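Local coordinates for protein chromatin structure-remodeling complex subunit RSC2 (Saccharomyces cerevisiae, PDB 4BB7) that serves as a subunit of the ATP-dependent RSC chromatin-remodelling complex in transcription regulation and nucleosome positioning, this part being its histone H3-binding BAH domain, at residues 18-23 / 50-55; 103-106 / 110-113; 210-215 / 221-226. All blocks are in the same frame, centred on the assembly; numbering follows the deposited sequence.

Contact 1 (18-23 / 50-55); sequences DEVIVN and FRLWKT
V20 and L52 make a small apolar side-chain contact between the N-terminal two-stranded hairpin, on strand 20-22, and the far end of strand 45-54 in the main sheet of the BAH domain. The two segments bury 120 Å² between them, both sides summed, and nearly all of the close approach is made by one methyl group of V20 and the isopropyl end of L52. V20 CG2 lies 3.6 Å from L52 CD2 and 3.9 Å from L52 CD1, so a single methyl sits against the fork of the leucine. The branch point stands slightly further back, with L52 CG 4.1 Å from V20 CG2. Choice of methyl follows from the V20 torsion: CG1 is anti to the backbone N (chi1 168°), which leaves CG2 beside that N and directed at L52. L52 carries its CG beside its own backbone N, and the two side chains meet at an oblique angle. Around this centre the approach is loose. The carbonyl oxygen D18 O is 4.2 Å from L52 CD1, and the nearest CA atoms, those of D18 and L52, remain 7.4 Å apart, evidence that the segments pack through side chains and do not pair as neighbouring strands. Both V20 and L52 are buried, whereas D18 is exposed at the margin. On the other side of strand 45-54, W53 points away from the hairpin, and W53 and R51 form reciprocal cation-pi contacts with R51 and W53 of the second subunit. V20 is bonded through its backbone to Y27 of strand 25-27 and its side chain reaches V97, while L52 also packs on L62 of strand 60-68.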
loop_
_atom_site.group_PDB
_atom_site.type_symbol
_atom_site.label_atom_id
_atom_site.label_comp_id
_atom_site.label_asym_id
_atom_site.label_seq_id
_atom_site.Cartn_x
_atom_site.Cartn_y
_atom_site.Cartn_z
ATOM N N ASP A 18 2.391 -6.762 17.366
ATOM C CA ASP A 18 3.671 -7.246 17.854
ATOM C C ASP A 18 4.011 -8.557 17.160
ATOM O O ASP A 18 5.122 -8.738 16.656
ATOM C CB ASP A 18 3.618 -7.442 19.369
ATOM C CG ASP A 18 4.980 -7.703 19.969
ATOM O OD1 ASP A 18 5.687 -6.720 20.278
ATOM O OD2 ASP A 18 5.342 -8.887 20.134
ATOM N N GLU A 19 3.042 -9.467 17.135
ATOM C CA GLU A 19 3.209 -10.743 16.452
ATOM C C GLU A 19 1.936 -11.143 15.713
ATOM O O GLU A 19 0.838 -10.713 16.063
ATOM C CB GLU A 19 3.606 -11.842 17.439
ATOM C CG GLU A 19 2.467 -12.358 18.302
ATOM C CD GLU A 19 2.847 -13.603 19.082
ATOM O OE1 GLU A 19 3.993 -14.078 18.922
ATOM O OE2 GLU A 19 2.003 -14.108 19.854
ATOM N N VAL A 20 2.091 -11.966 14.684
ATOM C CA VAL A 20 0.950 -12.485 13.950
ATOM C C VAL A 20 0.950 -14.003 14.027
ATOM O O VAL A 20 1.984 -14.639 13.831
ATOM C CB VAL A 20 0.973 -12.040 12.475
ATOM C CG1 VAL A 20 -0.058 -12.818 11.667
ATOM C CG2 VAL A 20 0.719 -10.551 12.375
ATOM N N ILE A 21 -0.208 -14.583 14.327
ATOM C CA ILE A 21 -0.318 -16.033 14.419
ATOM C C ILE A 21 -1.133 -16.614 13.266
ATOM O O ILE A 21 -2.352 -16.440 13.198
ATOM C CB ILE A 21 -0.927 -16.474 15.760
ATOM C CG1 ILE A 21 -0.144 -15.856 16.921
ATOM C CG2 ILE A 21 -0.939 -17.995 15.862
ATOM C CD1 ILE A 21 -0.545 -16.388 18.281
ATOM N N VAL A 22 -0.447 -17.299 12.357
ATOM C CA VAL A 22 -1.104 -17.941 11.226
ATOM C C VAL A 22 -0.840 -19.440 11.249
ATOM O O VAL A 22 0.306 -19.877 11.365
ATOM C CB VAL A 22 -0.637 -17.351 9.880
ATOM C CG1 VAL A 22 -1.182 -18.173 8.726
ATOM C CG2 VAL A 22 -1.072 -15.899 9.759
ATOM N N ASN A 23 -1.912 -20.221 11.147
ATOM C CA ASN A 23 -1.829 -21.672 11.236
ATOM C C ASN A 23 -1.056 -22.126 12.473
ATOM O O ASN A 23 -0.285 -23.088 12.423
ATOM C CB ASN A 23 -1.204 -22.255 9.970
ATOM C CG ASN A 23 -1.901 -23.516 9.513
ATOM O OD1 ASN A 23 -2.583 -24.178 10.295
ATOM N ND2 ASN A 23 -1.739 -23.855 8.239
ATOM N N PHE A 50 8.876 -6.818 7.339
ATOM C CA PHE A 50 9.381 -5.515 7.769
ATOM C C PHE A 50 8.439 -4.790 8.730
ATOM O O PHE A 50 8.886 -3.992 9.554
ATOM C CB PHE A 50 9.681 -4.621 6.565
ATOM C CG PHE A 50 11.072 -4.773 6.026
ATOM C CD1 PHE A 50 11.463 -5.944 5.390
ATOM C CD2 PHE A 50 11.988 -3.738 6.141
ATOM C CE1 PHE A 50 12.749 -6.081 4.886
ATOM C CE2 PHE A 50 13.271 -3.868 5.642
ATOM C CZ PHE A 50 13.652 -5.043 5.014
ATOM N N ARG A 51 7.139 -5.048 8.618
ATOM C CA ARG A 51 6.181 -4.453 9.545
ATOM C C ARG A 51 4.809 -5.122 9.483
ATOM O O ARG A 51 4.456 -5.747 8.485
ATOM C CB ARG A 51 6.057 -2.939 9.317
ATOM C CG ARG A 51 5.094 -2.550 8.217
ATOM C CD ARG A 51 4.972 -1.039 8.092
ATOM N NE ARG A 51 3.922 -0.656 7.150
ATOM C CZ ARG A 51 4.115 -0.466 5.848
ATOM N NH1 ARG A 51 5.328 -0.623 5.328
ATOM N NH2 ARG A 51 3.096 -0.123 5.066
ATOM N N LEU A 52 4.052 -4.984 10.567
ATOM C CA LEU A 52 2.725 -5.575 10.683
ATOM C C LEU A 52 1.757 -4.542 11.245
ATOM O O LEU A 52 2.156 -3.663 12.009
ATOM C CB LEU A 52 2.764 -6.785 11.620
ATOM C CG LEU A 52 3.736 -7.928 11.322
ATOM C CD1 LEU A 52 4.138 -8.634 12.613
ATOM C CD2 LEU A 52 3.142 -8.914 10.325
ATOM N N TRP A 53 0.483 -4.651 10.879
ATOM C CA TRP A 53 -0.524 -3.725 11.376
ATOM C C TRP A 53 -1.935 -4.208 11.073
ATOM O O TRP A 53 -2.136 -5.093 10.246
ATOM C CB TRP A 53 -0.319 -2.338 10.771
ATOM C CG TRP A 53 -0.711 -2.255 9.330
ATOM C CD1 TRP A 53 -1.923 -1.874 8.829
ATOM C CD2 TRP A 53 0.112 -2.561 8.197
ATOM N NE1 TRP A 53 -1.905 -1.922 7.455
ATOM C CE2 TRP A 53 -0.668 -2.341 7.042
ATOM C CE3 TRP A 53 1.431 -2.998 8.047
ATOM C CZ2 TRP A 53 -0.171 -2.542 5.756
ATOM C CZ3 TRP A 53 1.921 -3.197 6.770
ATOM C CH2 TRP A 53 1.122 -2.971 5.641
ATOM N N LYS A 54 -2.910 -3.612 11.750
ATOM C CA LYS A 54 -4.311 -3.958 11.552
ATOM C C LYS A 54 -5.066 -2.785 10.937
ATOM O O LYS A 54 -4.889 -1.637 11.344
ATOM C CB LYS A 54 -4.953 -4.359 12.881
ATOM C CG LYS A 54 -6.425 -4.714 12.780
ATOM C CD LYS A 54 -7.010 -5.017 14.151
ATOM C CE LYS A 54 -6.888 -3.820 15.082
ATOM N NZ LYS A 54 -7.440 -4.101 16.438
ATOM N N THR A 55 -5.903 -3.077 9.948
ATOM C CA THR A 55 -6.693 -2.045 9.289
ATOM C C THR A 55 -8.054 -1.900 9.970
ATOM O O THR A 55 -8.498 -2.814 10.666
ATOM C CB THR A 55 -6.853 -2.333 7.782
ATOM O OG1 THR A 55 -7.239 -3.699 7.591
ATOM C CG2 THR A 55 -5.541 -2.089 7.060
#

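Contact 2 (103-106 / 110-113); sequences KCYV and TRYQ
Y105 and R111 are joined by one side-chain hydrogen bond, and this bond is the substance of the contact. R111 NH1 donates to Y105 OH over 3.0 Å. The N-H...O angle of 170° makes the bond nearly straight, and the hydroxyl, 5° out of the guanidinium plane, is met by an N-H at the edge of the group. NH1 in turn sits at the edge of the tyrosine ring, near its plane and not over a face, so this is a hydrogen bond to the hydroxyl and not a cation-pi contact; the two planes are 79° apart. Further polar bonds fix the rotation of the guanidinium: R111 NE donates to T160 OG1 and NH2 to A159 O, so all three of its nitrogens are engaged.

Van der Waals contact is slight: NH1 comes within 4.0 Å of Y105 CZ, and only 67 Å² is buried. The arginine chain, extended from CG to NE, carries the guanidinium out from helix 109-114 to the hydroxyl, and the Y105 ring meets W32 of strand 32-35 edge-to-face. The contact thus spans the direct passage from strand 100-108 into the short helix 109-114, a strand-to-helix junction within the beta-rich, SH3-related BAH fold.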
loop_
_atom_site.group_PDB
_atom_site.type_symbol
_atom_site.label_atom_id
_atom_site.label_comp_id
_atom_site.label_asym_id
_atom_site.label_seq_id
_atom_site.Cartn_x
_atom_site.Cartn_y
_atom_site.Cartn_z
ATOM N N LYS A 103 7.238 -20.698 7.623
ATOM C CA LYS A 103 8.492 -20.031 7.948
ATOM C C LYS A 103 9.596 -20.513 7.018
ATOM O O LYS A 103 9.493 -21.587 6.420
ATOM C CB LYS A 103 8.904 -20.336 9.391
ATOM C CG LYS A 103 8.144 -19.566 10.451
ATOM C CD LYS A 103 8.585 -18.117 10.493
ATOM C CE LYS A 103 8.007 -17.402 11.702
ATOM N NZ LYS A 103 8.505 -17.981 12.982
ATOM N N CYS A 104 10.648 -19.714 6.902
ATOM C CA CYS A 104 11.864 -20.142 6.226
ATOM C C CYS A 104 13.041 -19.375 6.804
ATOM O O CYS A 104 12.900 -18.669 7.803
ATOM C CB CYS A 104 11.773 -19.923 4.711
ATOM S SG CYS A 104 12.131 -18.234 4.139
ATOM N N TYR A 105 14.200 -19.513 6.175
ATOM C CA TYR A 105 15.373 -18.757 6.588
ATOM C C TYR A 105 16.287 -18.446 5.407
ATOM O O TYR A 105 16.655 -19.339 4.644
ATOM C CB TYR A 105 16.146 -19.508 7.674
ATOM C CG TYR A 105 17.143 -18.642 8.406
ATOM C CD1 TYR A 105 16.741 -17.825 9.452
ATOM C CD2 TYR A 105 18.482 -18.633 8.046
ATOM C CE1 TYR A 105 17.644 -17.028 10.124
ATOM C CE2 TYR A 105 19.395 -17.839 8.714
ATOM C CZ TYR A 105 18.969 -17.040 9.753
ATOM O OH TYR A 105 19.870 -16.246 10.424
ATOM N N VAL A 106 16.640 -17.174 5.260
ATOM C CA VAL A 106 17.598 -16.755 4.244
ATOM C C VAL A 106 18.914 -16.361 4.908
ATOM O O VAL A 106 18.939 -15.493 5.784
ATOM C CB VAL A 106 17.067 -15.566 3.414
ATOM C CG1 VAL A 106 18.134 -15.073 2.443
ATOM C CG2 VAL A 106 15.797 -15.959 2.669
ATOM N N THR A 110 28.282 -14.873 2.438
ATOM C CA THR A 110 29.576 -14.723 3.093
ATOM C C THR A 110 29.597 -15.430 4.452
ATOM O O THR A 110 30.619 -15.981 4.858
ATOM C CB THR A 110 29.959 -13.241 3.256
ATOM O OG1 THR A 110 29.709 -12.542 2.028
ATOM C CG2 THR A 110 31.428 -13.108 3.619
ATOM N N ARG A 111 28.456 -15.423 5.138
ATOM C CA ARG A 111 28.311 -16.112 6.420
ATOM C C ARG A 111 28.211 -17.636 6.256
ATOM O O ARG A 111 28.977 -18.386 6.869
ATOM C CB ARG A 111 27.095 -15.569 7.174
ATOM C CG ARG A 111 26.718 -16.337 8.428
ATOM C CD ARG A 111 25.498 -15.706 9.091
ATOM N NE ARG A 111 25.026 -16.479 10.237
ATOM C CZ ARG A 111 23.751 -16.568 10.606
ATOM N NH1 ARG A 111 22.811 -15.935 9.917
ATOM N NH2 ARG A 111 23.417 -17.297 11.661
ATOM N N TYR A 112 27.274 -18.088 5.425
ATOM C CA TYR A 112 27.126 -19.515 5.135
ATOM C C TYR A 112 28.445 -20.083 4.603
ATOM O O TYR A 112 28.671 -21.296 4.607
ATOM C CB TYR A 112 26.008 -19.739 4.111
ATOM C CG TYR A 112 25.451 -21.145 4.089
ATOM C CD1 TYR A 112 25.650 -22.012 5.155
ATOM C CD2 TYR A 112 24.729 -21.610 2.994
ATOM C CE1 TYR A 112 25.140 -23.300 5.136
ATOM C CE2 TYR A 112 24.211 -22.897 2.965
ATOM C CZ TYR A 112 24.421 -23.736 4.039
ATOM O OH TYR A 112 23.913 -25.015 4.016
ATOM N N GLN A 113 29.311 -19.188 4.148
ATOM C CA GLN A 113 30.601 -19.573 3.590
ATOM C C GLN A 113 31.553 -20.017 4.697
ATOM O O GLN A 113 32.351 -20.936 4.514
ATOM C CB GLN A 113 31.199 -18.392 2.821
ATOM C CG GLN A 113 32.115 -18.783 1.681
ATOM C CD GLN A 113 32.681 -17.577 0.960
ATOM O OE1 GLN A 113 32.377 -16.436 1.306
ATOM N NE2 GLN A 113 33.513 -17.825 -0.049
#

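Contact 3 (210-215 / 221-226); sequences PKMQRD and ATSDDC
D215 and S223 are brought together by their first torsions. D215 CG stands anti to the backbone N (chi1 -174°), which places OD2 within reach of the S223 hydroxyl, while S223 OG lies beside its own backbone N (chi1 -58°) and faces it. S223 OG then donates to D215 OD2 over 2.9 Å, meeting that oxygen on its anti side and 33° out of the carboxylate plane. OD2 also accepts from the backbone N of Y220 and, weakly, from that of E219, so it gathers the chain between the segments as well. With an alanine in place of D215, S223 OG and the Y220 amide would probably lose their common acceptor, and the turn linking the segments would be less firmly held.

The nearest CA pairs advance in step, from K211 with T222 to Q213 with D224, which shows two irregular segments running side by side in the same direction within the long loop between strands 206-207 and 230-231. Their only direct backbone hydrogen bond is from D225 N to Q213 O, 3.3 Å long; a CA-H...O contact from S223 CA to M212 O, at 3.4 Å, supplements it. A water extends the link, accepting from M212 N at 2.6 Å and donating to T222 OG1 at 3.1 Å and, more distantly, to S223 OG. T222 OG1 is also bonded to D78 OD2, and S223 O receives R232 NH1, tying the loop to other parts of the chain. On the exposed margin, the K211 chain bends at chi2 to bring NZ within 3.6 Å of D224 OD2, a long salt bridge. The methylene Q213 CG lies 3.3 Å from the same D224 OD2.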
loop_
_atom_site.group_PDB
_atom_site.type_symbol
_atom_site.label_atom_id
_atom_site.label_comp_id
_atom_site.label_asym_id
_atom_site.label_seq_id
_atom_site.Cartn_x
_atom_site.Cartn_y
_atom_site.Cartn_z
ATOM N N PRO A 210 29.259 -12.130 -24.484
ATOM C CA PRO A 210 30.638 -12.624 -24.574
ATOM C C PRO A 210 31.181 -12.984 -23.192
ATOM O O PRO A 210 30.927 -12.278 -22.218
ATOM C CB PRO A 210 31.406 -11.438 -25.176
ATOM C CG PRO A 210 30.492 -10.251 -25.033
ATOM C CD PRO A 210 29.101 -10.788 -25.065
ATOM N N LYS A 211 31.915 -14.087 -23.112
ATOM C CA LYS A 211 32.439 -14.561 -21.840
ATOM C C LYS A 211 33.674 -13.775 -21.408
ATOM O O LYS A 211 34.347 -13.157 -22.230
ATOM C CB LYS A 211 32.759 -16.057 -21.924
ATOM C CG LYS A 211 33.777 -16.421 -22.993
ATOM C CD LYS A 211 35.198 -16.377 -22.452
ATOM C CE LYS A 211 36.205 -16.664 -23.553
ATOM N NZ LYS A 211 37.604 -16.743 -23.043
ATOM N N MET A 212 33.968 -13.810 -20.114
ATOM C CA MET A 212 35.073 -13.044 -19.553
ATOM C C MET A 212 36.152 -13.963 -18.998
ATOM O O MET A 212 35.914 -15.152 -18.783
ATOM C CB MET A 212 34.552 -12.125 -18.454
ATOM C CG MET A 212 33.596 -12.808 -17.496
ATOM S SD MET A 212 32.673 -11.628 -16.497
ATOM C CE MET A 212 32.028 -10.549 -17.773
ATOM N N GLN A 213 37.340 -13.411 -18.763
ATOM C CA GLN A 213 38.457 -14.213 -18.274
ATOM C C GLN A 213 38.542 -14.207 -16.750
ATOM O O GLN A 213 38.783 -15.243 -16.135
ATOM C CB GLN A 213 39.780 -13.751 -18.893
ATOM C CG GLN A 213 40.933 -14.718 -18.658
ATOM C CD GLN A 213 42.239 -14.273 -19.303
ATOM O OE1 GLN A 213 42.411 -13.103 -19.649
ATOM N NE2 GLN A 213 43.167 -15.211 -19.467
ATOM N N ARG A 214 38.338 -13.044 -16.143
ATOM C CA ARG A 214 38.394 -12.931 -14.688
ATOM C C ARG A 214 36.988 -12.929 -14.083
ATOM O O ARG A 214 36.149 -12.101 -14.436
ATOM C CB ARG A 214 39.170 -11.677 -14.265
ATOM C CG ARG A 214 40.641 -11.658 -14.693
ATOM C CD ARG A 214 41.347 -10.409 -14.153
ATOM N NE ARG A 214 42.688 -10.199 -14.708
ATOM C CZ ARG A 214 43.460 -9.152 -14.418
ATOM N NH1 ARG A 214 43.031 -8.218 -13.579
ATOM N NH2 ARG A 214 44.663 -9.035 -14.964
ATOM N N ASP A 215 36.737 -13.866 -13.175
ATOM C CA ASP A 215 35.419 -14.014 -12.566
ATOM C C ASP A 215 35.538 -14.425 -11.099
ATOM O O ASP A 215 35.637 -15.608 -10.774
ATOM C CB ASP A 215 34.594 -15.036 -13.339
ATOM C CG ASP A 215 33.166 -15.121 -12.851
ATOM O OD1 ASP A 215 32.769 -14.284 -12.014
ATOM O OD2 ASP A 215 32.437 -16.022 -13.314
ATOM N N ALA A 221 29.409 -19.813 -16.204
ATOM C CA ALA A 221 29.946 -21.134 -16.518
ATOM C C ALA A 221 31.018 -21.106 -17.610
ATOM O O ALA A 221 31.713 -22.097 -17.829
ATOM C CB ALA A 221 28.813 -22.075 -16.917
ATOM N N THR A 222 31.149 -19.970 -18.285
ATOM C CA THR A 222 32.041 -19.861 -19.431
ATOM C C THR A 222 33.314 -19.099 -19.097
ATOM O O THR A 222 34.182 -18.922 -19.949
ATOM C CB THR A 222 31.345 -19.160 -20.603
ATOM O OG1 THR A 222 30.906 -17.862 -20.183
ATOM C CG2 THR A 222 30.143 -19.962 -21.061
ATOM N N SER A 223 33.415 -18.638 -17.855
ATOM C CA SER A 223 34.590 -17.904 -17.404
ATOM C C SER A 223 35.792 -18.833 -17.324
ATOM O O SER A 223 35.657 -20.003 -16.975
ATOM C CB SER A 223 34.333 -17.284 -16.031
ATOM O OG SER A 223 33.207 -16.423 -16.059
ATOM N N ASP A 224 36.971 -18.319 -17.649
ATOM C CA ASP A 224 38.191 -19.086 -17.449
ATOM C C ASP A 224 38.378 -19.370 -15.964
ATOM O O ASP A 224 38.591 -20.513 -15.559
ATOM C CB ASP A 224 39.402 -18.329 -17.991
ATOM C CG ASP A 224 39.556 -18.475 -19.486
ATOM O OD1 ASP A 224 39.523 -19.624 -19.976
ATOM O OD2 ASP A 224 39.704 -17.441 -20.170
ATOM N N ASP A 225 38.278 -18.320 -15.155
ATOM C CA ASP A 225 38.535 -18.425 -13.724
ATOM C C ASP A 225 37.320 -18.869 -12.928
ATOM O O ASP A 225 36.177 -18.733 -13.366
ATOM C CB ASP A 225 39.031 -17.090 -13.160
ATOM C CG ASP A 225 40.397 -16.709 -13.681
ATOM O OD1 ASP A 225 41.037 -17.544 -14.352
ATOM O OD2 ASP A 225 40.834 -15.572 -13.410
ATOM N N CYS A 226 37.594 -19.397 -11.742
ATOM C CA CYS A 226 36.563 -19.681 -10.761
ATOM C C CYS A 226 37.222 -19.795 -9.398
ATOM O O CYS A 226 38.180 -20.549 -9.232
ATOM C CB CYS A 226 35.831 -20.977 -11.094
ATOM S SG CYS A 226 34.594 -21.420 -9.865
HETATM O O HOH W 1 32.136 -15.291 -18.918
#

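The three contacts follow one another along the chain, each closing before the next opens. Contacts 1 and 2 both reach the six-stranded mixed sheet of the BAH domain, through strands 45-54 and 100-108, on either side of strand 32-35 in its order; their centres are 23 Å apart and their nearest atoms about 7 Å. Contact 3 belongs to the loop between strands 206-207 and 230-231, its centre 27 Å from that of contact 2 and 46 Å from that of contact 1, on the opposite side of the chain's centre from contact 1. Of the three, contact 1 alone has the second subunit within reach, which places it by the dimer interface.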